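Local coordinates for protein acetyl xylan esterase (Paenibacillus sp. R4, PDB 6AGQ) that probably removes acetyl groups from acetylated xylan, as a cold-active esterase of the alpha/beta-hydrolase superfamily, at residues 231-234 / 239-242. Numbering follows the deposited sequence.
Sequences NWFR and EHRQ
The rings of Phe-233 and His-240 form an offset face-to-face stack, their centroids 4.1 Å apart and their planes inclined by 27°. The overlap is toward the rims: His-240 CD2 lies 3.6 Å from Phe-233 CD1, while NE2 of the imidazole comes equally near Phe-233 CG. With CG anti to its carbonyl carbon (chi1 -72°), Phe-233 turns one face to the imidazole; the opposite face meets the edge of the Trp-232 indole, with CE3 3.9 Å above the phenyl plane, over the ring centre. Looser van der Waals packing brings the amide of Gln-242 obliquely to the indole, NE2 standing 4.1 Å from Trp-232 CH2. These contacts pack the last turns of helix 226-236 in this alpha/beta-hydrolase against the short loop that leads into helix 243-251, with Gln-242 at the N-cap position. No hydrogen bond crosses between the two segments. NE2 of the stacked His-240 is hydrogen-bonded to Asp-300 of the second subunit, and His-299 of that subunit stacks on the imidazole, which places this loop at a subunit interface. With an alanine in place of His-240, Phe-233 would probably lose the imidazole from one face, and His-299 and Asp-300 of the second subunit their stacking and hydrogen-bonding partner. Within the loop, Arg-241 NH2 makes a 2.9 Å salt bridge to Glu-239 OE2.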
loop_
_atom_site.group_PDB
_atom_site.type_symbol
_atom_site.label_atom_id
_atom_site.label_comp_id
_atom_site.label_asym_id
_atom_site.label_seq_id
_atom_site.Cartn_x
_atom_site.Cartn_y
_atom_site.Cartn_z
ATOM N N ASN A 231 -5.843 -20.641 3.688
ATOM C CA ASN A 231 -7.265 -20.279 3.937
ATOM C C ASN A 231 -8.147 -21.505 4.152
ATOM O O ASN A 231 -8.993 -21.478 4.957
ATOM C CB ASN A 231 -7.764 -19.359 2.849
ATOM C CG ASN A 231 -7.053 -18.026 2.876
ATOM O OD1 ASN A 231 -6.274 -17.769 3.769
ATOM N ND2 ASN A 231 -7.265 -17.213 1.891
ATOM N N TRP A 232 -7.858 -22.632 3.517
ATOM C CA TRP A 232 -8.513 -23.900 3.919
ATOM C C TRP A 232 -8.411 -24.131 5.429
ATOM O O TRP A 232 -9.432 -24.316 6.084
ATOM C CB TRP A 232 -7.965 -25.119 3.166
ATOM C CG TRP A 232 -8.825 -26.304 3.322
ATOM C CD1 TRP A 232 -9.902 -26.594 2.586
ATOM C CD2 TRP A 232 -8.734 -27.340 4.331
ATOM N NE1 TRP A 232 -10.487 -27.729 3.036
ATOM C CE2 TRP A 232 -9.773 -28.226 4.093
ATOM C CE3 TRP A 232 -7.834 -27.614 5.371
ATOM C CZ2 TRP A 232 -10.005 -29.360 4.892
ATOM C CZ3 TRP A 232 -8.053 -28.723 6.190
ATOM C CH2 TRP A 232 -9.146 -29.597 5.935
ATOM N N PHE A 233 -7.183 -24.106 5.965
ATOM C CA PHE A 233 -7.006 -24.281 7.382
ATOM C C PHE A 233 -7.810 -23.315 8.183
ATOM O O PHE A 233 -8.536 -23.743 9.062
ATOM C CB PHE A 233 -5.537 -24.290 7.828
ATOM C CG PHE A 233 -4.850 -25.544 7.419
ATOM C CD1 PHE A 233 -5.128 -26.703 8.059
ATOM C CD2 PHE A 233 -4.027 -25.575 6.315
ATOM C CE1 PHE A 233 -4.548 -27.889 7.691
ATOM C CE2 PHE A 233 -3.445 -26.764 5.925
ATOM C CZ PHE A 233 -3.731 -27.925 6.607
ATOM N N ARG A 234 -7.733 -22.043 7.826
ATOM C CA ARG A 234 -8.469 -21.007 8.502
ATOM C C ARG A 234 -9.955 -21.288 8.599
ATOM O O ARG A 234 -10.566 -20.939 9.612
ATOM C CB ARG A 234 -8.265 -19.642 7.852
ATOM C CG ARG A 234 -6.914 -19.023 8.072
ATOM C CD ARG A 234 -6.757 -17.748 7.262
ATOM N NE ARG A 234 -7.763 -16.709 7.556
ATOM C CZ ARG A 234 -7.637 -15.765 8.494
ATOM N NH1 ARG A 234 -6.552 -15.709 9.236
ATOM N NH2 ARG A 234 -8.577 -14.840 8.664
ATOM N N GLU A 239 -6.871 -25.651 14.139
ATOM C CA GLU A 239 -5.865 -26.326 14.949
ATOM C C GLU A 239 -5.086 -27.376 14.174
ATOM O O GLU A 239 -4.374 -28.185 14.788
ATOM C CB GLU A 239 -6.516 -26.995 16.159
ATOM C CG GLU A 239 -7.191 -26.055 17.148
ATOM C CD GLU A 239 -7.507 -26.761 18.472
ATOM O OE1 GLU A 239 -6.580 -26.962 19.309
ATOM O OE2 GLU A 239 -8.672 -27.149 18.654
ATOM N N HIS A 240 -5.216 -27.390 12.842
ATOM C CA HIS A 240 -4.389 -28.258 11.989
ATOM C C HIS A 240 -4.461 -29.753 12.398
ATOM O O HIS A 240 -3.475 -30.461 12.365
ATOM C CB HIS A 240 -2.946 -27.779 11.982
ATOM C CG HIS A 240 -2.720 -26.540 11.191
ATOM N ND1 HIS A 240 -1.575 -26.345 10.457
ATOM C CD2 HIS A 240 -3.483 -25.432 10.996
ATOM C CE1 HIS A 240 -1.638 -25.171 9.843
ATOM N NE2 HIS A 240 -2.778 -24.592 10.164
ATOM N N ARG A 241 -5.635 -30.208 12.800
ATOM C CA ARG A 241 -5.835 -31.594 13.155
ATOM C C ARG A 241 -5.917 -32.500 11.948
ATOM O O ARG A 241 -5.797 -33.707 12.102
ATOM C CB ARG A 241 -7.134 -31.752 13.924
ATOM C CG ARG A 241 -7.163 -30.947 15.209
ATOM C CD ARG A 241 -8.402 -31.266 16.020
ATOM N NE ARG A 241 -8.398 -30.529 17.282
ATOM C CZ ARG A 241 -9.357 -30.595 18.201
ATOM N NH1 ARG A 241 -10.423 -31.375 18.019
ATOM N NH2 ARG A 241 -9.251 -29.869 19.312
ATOM N N GLN A 242 -6.157 -31.949 10.760
ATOM C CA GLN A 242 -6.162 -32.747 9.551
ATOM C C GLN A 242 -4.989 -32.395 8.656
ATOM O O GLN A 242 -5.004 -32.747 7.474
ATOM C CB GLN A 242 -7.470 -32.605 8.798
ATOM C CG GLN A 242 -8.737 -32.748 9.636
ATOM C CD GLN A 242 -9.976 -32.465 8.840
ATOM O OE1 GLN A 242 -10.255 -33.140 7.864
ATOM N NE2 GLN A 242 -10.717 -31.460 9.242
#